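Local coordinates for 2-C-methyl-D-erythritol 2,4-cyclodiphosphate synthase (Thermus thermophilus, PDB 1IV2), which catalyses the conversion of 4-diphosphocytidyl-2-C-methyl-D-erythritol 2-phosphate to 2-C-methyl-D-erythritol 2,4-cyclodiphosphate with release of CMP, a step of isoprenoid precursor biosynthesis, at residues A[5-10]-A[143-148]; A[94-99]-A[127-132]. The protein carries 3 engineered substitutions. One frame throughout, in Å; residues are numbered along the deposited sequence.

Interaction 1 (A[5-10]-A[143-148]). With MG (magnesium ion), chain G; CDP (cytidine-5'-diphosphate), chain I.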
ATOM      1  N   TYR A   5       5.302  -0.065  -7.067  1.00 12.82           N
ATOM      2  CA  TYR A   5       4.719   0.400  -5.808  1.00 10.50           C
ATOM      3  C   TYR A   5       5.794   1.084  -4.982  1.00 10.90           C
ATOM      4  O   TYR A   5       6.896   0.530  -4.866  1.00  9.96           O
ATOM      5  CB  TYR A   5       4.123  -0.817  -5.093  1.00  7.82           C
ATOM      6  CG  TYR A   5       3.541  -0.483  -3.747  1.00  9.59           C
ATOM      7  CD1 TYR A   5       2.362   0.280  -3.695  1.00 13.60           C
ATOM      8  CD2 TYR A   5       4.134  -0.912  -2.568  1.00 11.14           C
ATOM      9  CE1 TYR A   5       1.820   0.584  -2.451  1.00 15.48           C
ATOM     10  CE2 TYR A   5       3.608  -0.612  -1.322  1.00 10.50           C
ATOM     11  CZ  TYR A   5       2.454   0.140  -1.298  1.00 14.63           C
ATOM     12  OH  TYR A   5       1.871   0.479  -0.098  1.00 20.00           O
ATOM     13  N   GLY A   6       5.513   2.251  -4.419  1.00 10.17           N
ATOM     14  CA  GLY A   6       6.514   2.969  -3.627  1.00  7.43           C
ATOM     15  C   GLY A   6       5.863   3.663  -2.433  1.00 15.19           C
ATOM     16  O   GLY A   6       4.671   3.977  -2.481  1.00 11.69           O
ATOM     17  N   GLU A   7       6.675   3.882  -1.399  1.00  8.40           N
ATOM     18  CA  GLU A   7       6.244   4.542  -0.181  1.00  9.38           C
ATOM     19  C   GLU A   7       7.262   5.607   0.245  1.00 13.88           C
ATOM     20  O   GLU A   7       8.395   5.559  -0.187  1.00 13.35           O
ATOM     21  CB  GLU A   7       6.144   3.587   1.012  1.00 11.38           C
ATOM     22  CG  GLU A   7       5.195   2.418   0.801  1.00 13.37           C
ATOM     23  CD  GLU A   7       4.971   1.684   2.118  1.00 13.29           C
ATOM     24  OE1 GLU A   7       4.947   2.339   3.170  1.00 20.85           O
ATOM     25  OE2 GLU A   7       4.801   0.457   2.009  1.00 16.60           O
ATOM     26  N   ASP A   8       6.860   6.513   1.110  1.00 10.60           N
ATOM     27  CA  ASP A   8       7.766   7.475   1.719  1.00  9.26           C
ATOM     28  C   ASP A   8       7.061   8.082   2.925  1.00 13.45           C
ATOM     29  O   ASP A   8       5.836   8.161   2.959  1.00 14.40           O
ATOM     30  CB  ASP A   8       8.161   8.611   0.766  1.00 14.45           C
ATOM     31  CG  ASP A   8       9.411   9.353   1.233  1.00 13.54           C
ATOM     32  OD1 ASP A   8      10.282   8.728   1.861  1.00 19.70           O
ATOM     33  OD2 ASP A   8       9.398  10.605   1.227  1.00 23.33           O
ATOM     34  N   SER A   9       7.883   8.509   3.866  1.00 12.26           N
ATOM     35  CA  SER A   9       7.309   9.255   4.970  1.00 15.12           C
ATOM     36  C   SER A   9       8.350  10.253   5.484  1.00 12.01           C
ATOM     37  O   SER A   9       9.542  10.004   5.315  1.00 14.79           O
ATOM     38  CB  SER A   9       6.840   8.321   6.089  1.00 15.36           C
ATOM     39  OG  SER A   9       7.971   7.907   6.838  1.00 18.12           O
ATOM     40  N   HIS A  10       7.842  11.341   6.077  1.00 10.81           N
ATOM     41  CA  HIS A  10       8.753  12.299   6.705  1.00 14.43           C
ATOM     42  C   HIS A  10       8.111  12.761   8.005  1.00 22.60           C
ATOM     43  O   HIS A  10       6.886  12.894   8.067  1.00 18.01           O
ATOM     44  CB  HIS A  10       9.087  13.482   5.779  1.00 12.92           C
ATOM     45  CG  HIS A  10      10.077  13.029   4.736  1.00 22.20           C
ATOM     46  ND1 HIS A  10      11.413  12.854   5.032  1.00 20.96           N
ATOM     47  CD2 HIS A  10       9.939  12.672   3.431  1.00 20.14           C
ATOM     48  CE1 HIS A  10      12.047  12.431   3.951  1.00 25.28           C
ATOM     49  NE2 HIS A  10      11.179  12.315   2.963  1.00 23.03           N
ATOM     50  N   GLN A 143       2.697  10.785   5.199  1.00  8.72           N
ATOM     51  CA  GLN A 143       2.993   9.491   4.590  1.00  9.15           C
ATOM     52  C   GLN A 143       2.478   9.479   3.154  1.00 12.53           C
ATOM     53  O   GLN A 143       1.463  10.134   2.909  1.00 11.97           O
ATOM     54  CB  GLN A 143       2.396   8.330   5.379  1.00 11.42           C
ATOM     55  CG  GLN A 143       2.842   8.361   6.845  1.00 12.25           C
ATOM     56  CD  GLN A 143       2.035   7.368   7.666  1.00 16.31           C
ATOM     57  OE1 GLN A 143       1.057   7.748   8.323  1.00 19.98           O
ATOM     58  NE2 GLN A 143       2.487   6.137   7.604  1.00 13.78           N
ATOM     59  N   ALA A 144       3.174   8.770   2.264  1.00  9.85           N
ATOM     60  CA  ALA A 144       2.714   8.647   0.887  1.00  9.50           C
ATOM     61  C   ALA A 144       2.908   7.219   0.411  1.00 15.14           C
ATOM     62  O   ALA A 144       3.937   6.591   0.710  1.00 12.84           O
ATOM     63  CB  ALA A 144       3.472   9.551  -0.103  1.00 12.82           C
ATOM     64  N   ARG A 145       1.911   6.711  -0.320  1.00 10.48           N
ATOM     65  CA  ARG A 145       2.027   5.360  -0.879  1.00  9.65           C
ATOM     66  C   ARG A 145       1.498   5.445  -2.298  1.00  8.55           C
ATOM     67  O   ARG A 145       0.447   6.062  -2.524  1.00 12.30           O
ATOM     68  CB  ARG A 145       1.299   4.341   0.000  1.00  8.02           C
ATOM     69  CG  ARG A 145       1.884   4.265   1.416  1.00  7.52           C
ATOM     70  CD  ARG A 145       1.400   3.027   2.149  1.00 12.35           C
ATOM     71  NE  ARG A 145       1.982   3.047   3.499  1.00 17.96           N
ATOM     72  CZ  ARG A 145       1.466   3.699   4.526  1.00 16.58           C
ATOM     73  NH1 ARG A 145       0.344   4.402   4.436  1.00 13.72           N
ATOM     74  NH2 ARG A 145       2.113   3.626   5.688  1.00 19.54           N
ATOM     75  N   ALA A 146       2.219   4.892  -3.263  1.00  9.67           N
ATOM     76  CA  ALA A 146       1.864   5.131  -4.647  1.00 10.46           C
ATOM     77  C   ALA A 146       1.978   3.864  -5.475  1.00 12.98           C
ATOM     78  O   ALA A 146       2.889   3.083  -5.209  1.00 12.41           O
ATOM     79  CB  ALA A 146       2.822   6.162  -5.274  1.00  8.32           C
ATOM     80  N   VAL A 147       1.095   3.736  -6.453  1.00 10.93           N
ATOM     81  CA  VAL A 147       1.197   2.680  -7.470  1.00 11.37           C
ATOM     82  C   VAL A 147       1.317   3.349  -8.839  1.00 11.96           C
ATOM     83  O   VAL A 147       0.637   4.353  -9.067  1.00 12.10           O
ATOM     84  CB  VAL A 147      -0.027   1.755  -7.468  1.00 20.53           C
ATOM     85  CG1 VAL A 147       0.141   0.648  -8.501  1.00 18.00           C
ATOM     86  CG2 VAL A 147      -0.252   1.204  -6.060  1.00 13.20           C
ATOM     87  N   VAL A 148       2.164   2.824  -9.701  1.00  7.77           N
ATOM     88  CA  VAL A 148       2.219   3.308 -11.065  1.00  8.33           C
ATOM     89  C   VAL A 148       1.985   2.102 -11.986  1.00 10.27           C
ATOM     90  O   VAL A 148       2.294   0.964 -11.613  1.00 12.36           O
ATOM     91  CB  VAL A 148       3.536   4.020 -11.456  1.00 10.87           C
ATOM     92  CG1 VAL A 148       3.648   5.346 -10.709  1.00 12.08           C
ATOM     93  CG2 VAL A 148       4.766   3.151 -11.216  1.00 10.14           C
TER
HETATM   94 MG    MG G1561      11.430  10.724   1.516  1.00 10.70          MG
HETATM   95  O3B CDP I1601      14.511  10.420   3.698  1.00 28.85           O
HETATM   96  PB  CDP I1601      14.397   9.424   2.575  1.00 28.29           P
HETATM   97  O1B CDP I1601      13.057   9.757   2.005  1.00 29.26           O
HETATM   98  O2B CDP I1601      15.569   9.729   1.620  1.00 23.90           O
HETATM   99  O3A CDP I1601      14.473   7.943   2.878  1.00 22.21           O
HETATM  100  PA  CDP I1601      14.914   7.241   4.249  1.00 19.22           P
HETATM  101  O1A CDP I1601      13.772   6.361   4.895  1.00 15.12           O
HETATM  102  O2A CDP I1601      15.789   7.942   5.147  1.00 21.01           O
HETATM  103  O5' CDP I1601      15.854   6.161   3.469  1.00 18.50           O
HETATM  104  C5' CDP I1601      16.928   6.614   2.695  1.00 14.28           C
HETATM  105  C4' CDP I1601      17.476   5.412   2.070  1.00 17.25           C
HETATM  106  O4' CDP I1601      18.037   4.315   2.818  1.00 15.85           O
HETATM  107  C3' CDP I1601      16.570   4.735   1.000  1.00 16.23           C
HETATM  108  O3' CDP I1601      16.088   5.517  -0.116  1.00 18.43           O
HETATM  109  C2' CDP I1601      17.005   3.295   0.961  1.00 11.29           C
HETATM  110  O2' CDP I1601      18.042   3.436   0.025  1.00 13.61           O
HETATM  111  C1' CDP I1601      18.095   3.178   1.969  1.00 17.43           C
HETATM  112  N1  CDP I1601      17.632   2.269   3.139  1.00 11.28           N
HETATM  113  C2  CDP I1601      18.325   1.034   3.396  1.00 13.99           C
HETATM  114  O2  CDP I1601      19.278   0.679   2.662  1.00 14.70           O
HETATM  115  N3  CDP I1601      17.964   0.213   4.404  1.00 15.98           N
HETATM  116  C4  CDP I1601      16.890   0.558   5.289  1.00 14.71           C
HETATM  117  N4  CDP I1601      16.537  -0.248   6.320  1.00 16.34           N
HETATM  118  C5  CDP I1601      16.161   1.782   5.110  1.00 14.60           C
HETATM  119  C6  CDP I1601      16.559   2.582   4.054  1.00 12.21           C
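Strands 5-10 and 143-148 run antiparallel with their axes 4.7 Å apart and 167° between their directions, and four backbone hydrogen bonds tie the hydrogen-bonded pairs G6-A146 and D8-A144. The strands, the first and last of the chain, are neighbours in the mixed sheet of the alpha/beta IspF fold. A146 N lies 2.7 Å from G6 O. Y5, E7, S9, Q143, R145 and V147 project from one face of the sheet. With CG anti to the backbone N (chi1 177°), the Y5 ring leans over the neighbouring strand: V147 CG2 meets its edge, 3.6 Å from CD1. Y5 and R145 lie side by side, the guanidinium plane almost parallel to the ring and Y5 OH 3.4 Å from R145 CD. E7 and R145 form a salt bridge that leaves their flat groups turned 67° apart; the E7 OE1 to R145 NE bond is weak. Its stronger counterpart crosses subunits, since E7 OE1 also pairs with R145 of the second subunit and R145 NH1 with E7 of the third. These E7 carboxylates probably offset the closeness of R145 to its copies in the trimer. D8, A144 and A146 occupy the other face; there A144 and A146 pack against helix 39-51. The D8 carboxylate reaches the magnesium ion, a site completed by H42 and the CDP phosphate. D8 OD1 also receives a hydrogen bond from K132 of the second subunit. Both carboxylate oxygens of D8 grip the magnesium, OD1 at 2.3 Å and OD2 at 2.1 Å, and H10 NE2 binds it at 2.2 Å.

Interaction 2 (A[94-99]-A[127-132]). With CDP (cytidine-5'-diphosphate), chain M.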
ATOM      1  N   ALA A  94      -0.820   7.055 -12.458  1.00  7.71           N
ATOM      2  CA  ALA A  94      -0.266   7.145 -11.105  1.00 12.31           C
ATOM      3  C   ALA A  94      -1.416   7.298 -10.101  1.00 12.66           C
ATOM      4  O   ALA A  94      -2.202   8.217 -10.288  1.00 13.66           O
ATOM      5  CB  ALA A  94       0.681   8.324 -10.916  1.00 12.28           C
ATOM      6  N   SER A  95      -1.489   6.448  -9.091  1.00 10.28           N
ATOM      7  CA  SER A  95      -2.535   6.600  -8.077  1.00  8.82           C
ATOM      8  C   SER A  95      -1.856   6.571  -6.723  1.00 11.05           C
ATOM      9  O   SER A  95      -1.119   5.634  -6.400  1.00 13.45           O
ATOM     10  CB  SER A  95      -3.580   5.486  -8.251  1.00 12.16           C
ATOM     11  OG  SER A  95      -4.556   5.485  -7.209  1.00 12.65           O
ATOM     12  N   LEU A  96      -2.092   7.623  -5.936  1.00 10.91           N
ATOM     13  CA  LEU A  96      -1.369   7.628  -4.675  1.00 14.61           C
ATOM     14  C   LEU A  96      -2.227   8.243  -3.580  1.00 15.48           C
ATOM     15  O   LEU A  96      -3.192   8.941  -3.872  1.00 11.96           O
ATOM     16  CB  LEU A  96      -0.044   8.372  -4.840  1.00 13.72           C
ATOM     17  CG  LEU A  96      -0.211   9.880  -5.008  1.00 10.69           C
ATOM     18  CD1 LEU A  96       1.095  10.560  -4.603  1.00 19.37           C
ATOM     19  CD2 LEU A  96      -0.627  10.204  -6.427  1.00 14.31           C
ATOM     20  N   VAL A  97      -1.844   7.981  -2.342  1.00  8.77           N
ATOM     21  CA  VAL A  97      -2.585   8.437  -1.164  1.00  6.36           C
ATOM     22  C   VAL A  97      -1.647   9.236  -0.279  1.00 10.98           C
ATOM     23  O   VAL A  97      -0.565   8.706   0.028  1.00 11.62           O
ATOM     24  CB  VAL A  97      -3.109   7.215  -0.390  1.00 10.90           C
ATOM     25  CG1 VAL A  97      -3.833   7.675   0.861  1.00 11.45           C
ATOM     26  CG2 VAL A  97      -4.049   6.354  -1.244  1.00  8.22           C
ATOM     27  N   LEU A  98      -1.979  10.439   0.136  1.00  7.73           N
ATOM     28  CA  LEU A  98      -1.174  11.152   1.116  1.00 10.02           C
ATOM     29  C   LEU A  98      -1.932  11.177   2.449  1.00 12.47           C
ATOM     30  O   LEU A  98      -3.109  11.567   2.408  1.00 13.78           O
ATOM     31  CB  LEU A  98      -0.916  12.617   0.788  1.00 12.56           C
ATOM     32  CG  LEU A  98      -0.399  12.878  -0.623  1.00 15.25           C
ATOM     33  CD1 LEU A  98      -0.295  14.374  -0.858  1.00 11.83           C
ATOM     34  CD2 LEU A  98       0.930  12.170  -0.798  1.00 17.72           C
ATOM     35  N   THR A  99      -1.210  10.788   3.481  1.00 10.65           N
ATOM     36  CA  THR A  99      -1.743  10.708   4.833  1.00  9.76           C
ATOM     37  C   THR A  99      -1.045  11.729   5.720  1.00 12.79           C
ATOM     38  O   THR A  99       0.168  11.685   5.955  1.00 12.95           O
ATOM     39  CB  THR A  99      -1.584   9.285   5.421  1.00 15.46           C
ATOM     40  OG1 THR A  99      -2.207   8.338   4.559  1.00 11.48           O
ATOM     41  CG2 THR A  99      -2.282   9.179   6.776  1.00 12.45           C
ATOM     42  N   ILE A 127      -4.353  10.791 -13.150  1.00 11.58           N
ATOM     43  CA  ILE A 127      -3.733  11.127 -11.869  1.00 12.80           C
ATOM     44  C   ILE A 127      -4.719  10.859 -10.736  1.00  8.97           C
ATOM     45  O   ILE A 127      -5.724  11.568 -10.609  1.00 13.17           O
ATOM     46  CB  ILE A 127      -3.271  12.590 -11.797  1.00 10.36           C
ATOM     47  CG1 ILE A 127      -2.273  12.933 -12.915  1.00 13.11           C
ATOM     48  CG2 ILE A 127      -2.718  12.895 -10.403  1.00  8.68           C
ATOM     49  CD1 ILE A 127      -0.969  12.174 -12.756  1.00 14.42           C
ATOM     50  N   GLY A 128      -4.442   9.840  -9.929  1.00 11.04           N
ATOM     51  CA  GLY A 128      -5.410   9.519  -8.869  1.00 13.15           C
ATOM     52  C   GLY A 128      -4.782   9.930  -7.545  1.00 12.59           C
ATOM     53  O   GLY A 128      -3.915   9.225  -7.025  1.00 15.45           O
ATOM     54  N   LEU A 129      -5.246  11.061  -7.036  1.00 11.58           N
ATOM     55  CA  LEU A 129      -4.701  11.597  -5.790  1.00  9.51           C
ATOM     56  C   LEU A 129      -5.778  11.634  -4.716  1.00 12.59           C
ATOM     57  O   LEU A 129      -6.787  12.283  -4.968  1.00 12.48           O
ATOM     58  CB  LEU A 129      -4.166  13.013  -6.035  1.00 12.43           C
ATOM     59  CG  LEU A 129      -3.588  13.718  -4.801  1.00 12.70           C
ATOM     60  CD1 LEU A 129      -2.456  12.948  -4.162  1.00  8.95           C
ATOM     61  CD2 LEU A 129      -3.126  15.108  -5.243  1.00 12.85           C
ATOM     62  N   THR A 130      -5.556  10.961  -3.585  1.00 13.26           N
ATOM     63  CA  THR A 130      -6.501  11.054  -2.486  1.00  8.95           C
ATOM     64  C   THR A 130      -5.776  11.419  -1.191  1.00 16.56           C
ATOM     65  O   THR A 130      -4.571  11.183  -1.101  1.00 10.61           O
ATOM     66  CB  THR A 130      -7.289   9.749  -2.267  1.00 18.57           C
ATOM     67  OG1 THR A 130      -6.415   8.677  -1.924  1.00 11.23           O
ATOM     68  CG2 THR A 130      -8.014   9.348  -3.551  1.00 18.23           C
ATOM     69  N   PHE A 131      -6.546  11.987  -0.248  1.00 10.02           N
ATOM     70  CA  PHE A 131      -5.964  12.471   0.999  1.00 17.62           C
ATOM     71  C   PHE A 131      -6.600  11.793   2.225  1.00 12.32           C
ATOM     72  O   PHE A 131      -7.819  11.669   2.223  1.00 10.24           O
ATOM     73  CB  PHE A 131      -6.158  13.982   1.164  1.00  9.46           C
ATOM     74  CG  PHE A 131      -5.810  14.830  -0.039  1.00 12.13           C
ATOM     75  CD1 PHE A 131      -4.588  14.679  -0.682  1.00  9.69           C
ATOM     76  CD2 PHE A 131      -6.721  15.761  -0.508  1.00 16.12           C
ATOM     77  CE1 PHE A 131      -4.261  15.470  -1.774  1.00 12.72           C
ATOM     78  CE2 PHE A 131      -6.402  16.561  -1.595  1.00 17.88           C
ATOM     79  CZ  PHE A 131      -5.176  16.402  -2.245  1.00 17.69           C
ATOM     80  N   LYS A 132      -5.809  11.424   3.218  1.00 11.09           N
ATOM     81  CA  LYS A 132      -6.387  10.879   4.453  1.00 14.82           C
ATOM     82  C   LYS A 132      -5.777  11.616   5.642  1.00 12.08           C
ATOM     83  O   LYS A 132      -4.626  12.047   5.505  1.00 11.80           O
ATOM     84  CB  LYS A 132      -6.083   9.405   4.699  1.00 11.40           C
ATOM     85  CG  LYS A 132      -6.466   8.403   3.641  1.00 16.79           C
ATOM     86  CD  LYS A 132      -7.938   8.548   3.253  1.00 17.58           C
ATOM     87  CE  LYS A 132      -8.796   8.582   4.522  1.00 21.00           C
ATOM     88  NZ  LYS A 132     -10.240   8.542   4.176  1.00 24.15           N
TER
HETATM   89  O3B CDP M1602     -12.901   9.535   8.430  1.00 20.36           O
HETATM   90  PB  CDP M1602     -12.659   9.645   6.968  1.00 25.36           P
HETATM   91  O1B CDP M1602     -12.597   8.195   6.574  1.00 28.03           O
HETATM   92  O2B CDP M1602     -13.896  10.322   6.345  1.00 23.88           O
HETATM   93  O3A CDP M1602     -11.491  10.389   6.346  1.00 20.74           O
HETATM   94  PA  CDP M1602     -10.468  11.357   7.073  1.00 18.34           P
HETATM   95  O1A CDP M1602      -9.002  10.813   7.243  1.00 18.18           O
HETATM   96  O2A CDP M1602     -11.015  11.998   8.240  1.00 20.01           O
HETATM   97  O5' CDP M1602     -10.388  12.452   5.894  1.00 14.19           O
HETATM   98  C5' CDP M1602     -11.553  13.127   5.508  1.00 11.88           C
HETATM   99  C4' CDP M1602     -11.232  13.860   4.301  1.00 12.41           C
HETATM  100  O4' CDP M1602     -10.354  15.001   4.396  1.00 18.37           O
HETATM  101  C3' CDP M1602     -10.680  13.042   3.100  1.00 10.61           C
HETATM  102  O3' CDP M1602     -11.526  12.098   2.399  1.00 16.67           O
HETATM  103  C2' CDP M1602      -9.867  14.060   2.325  1.00 16.69           C
HETATM  104  O2' CDP M1602     -10.960  14.629   1.645  1.00 13.55           O
HETATM  105  C1' CDP M1602      -9.857  15.315   3.120  1.00 15.17           C
HETATM  106  N1  CDP M1602      -8.426  15.531   3.696  1.00 14.33           N
HETATM  107  C2  CDP M1602      -7.738  16.758   3.353  1.00 13.15           C
HETATM  108  O2  CDP M1602      -8.276  17.601   2.612  1.00 16.80           O
HETATM  109  N3  CDP M1602      -6.497  17.023   3.812  1.00 13.96           N
HETATM  110  C4  CDP M1602      -5.804  16.113   4.673  1.00 13.00           C
HETATM  111  N4  CDP M1602      -4.578  16.436   5.109  1.00 11.91           N
HETATM  112  C5  CDP M1602      -6.412  14.870   5.071  1.00 10.85           C
HETATM  113  C6  CDP M1602      -7.688  14.651   4.561  1.00 11.04           C
HETATM  114  O   HOH W   1      -5.364   7.469  -4.411  1.00 10.97           O
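The F131 ring takes L98 CD1 at its edge, near the ring plane and 4.2 Å from F131 CE1, while O2 of the CDP cytosine approaches the ring obliquely. Farther back on the same residue, F131 CB lies 3.7 Å from CDP N1, and L105 and R109 also touch this side chain. Strands 94-99 and 127-132 are parallel neighbours, 23° between their directions, joined by helix 109-120 in a beta-alpha-beta crossover. Five backbone hydrogen bonds stitch them; L96 N to G128 O is the shortest at 2.7 Å. On the face with F131, L129 CD1 settles against L96 CG at 3.9 Å and also touches L98 CG. The other face carries S95, V97, T99, T130 and K132. G128, without a side chain, leaves room for S95 OG, which hydrogen-bonds to S50 OG of the third subunit and to the backbone N of Y5 of that same subunit. V97 CG2 lies 3.4 Å from T130 OG1, and a water lies within hydrogen-bonding distance of both this hydroxyl and L96 O. K132 passes V97 CG1 with its CG, then bends at chi2 (-53°) and chi3 (-49°), which carries NZ to the diphosphate: 3.1 Å to CDP O3A, with a weak second bond to O1B. With an alanine in place of K132, the ammonium bridging the diphosphate and D8 of the third subunit is lost, which would probably weaken the hold on the ligand across the subunit boundary. Strand 127-132 is the outermost strand of the sheet within this chain; strand 141-150 flanks 94-99 on its other side, helix 109-120 touches A94, I127, L129 and F131, and helix 39-51 packs on A94, L96 and L98.

Interactions 1 and 2 are consecutive steps across one sheet, their centres about 9 Å apart, with strands 143-148 and 94-99 directly adjoining. Two probable backbone hydrogen bonds make the join, Q143 N to T99 O at 2.8 Å and V147 N to S95 O at 2.9 Å, while A146 CB packs on L96 CB at 3.6 Å. Each contact ends at a different bound CDP, because an active site is built between subunits. Interaction 1 supplies the magnesium ligands D8 and H10 at one site; interaction 2 supplies F131 and K132 at another. The bond from K132 to D8 of the third subunit joins these two contributions, repeated round the trimer.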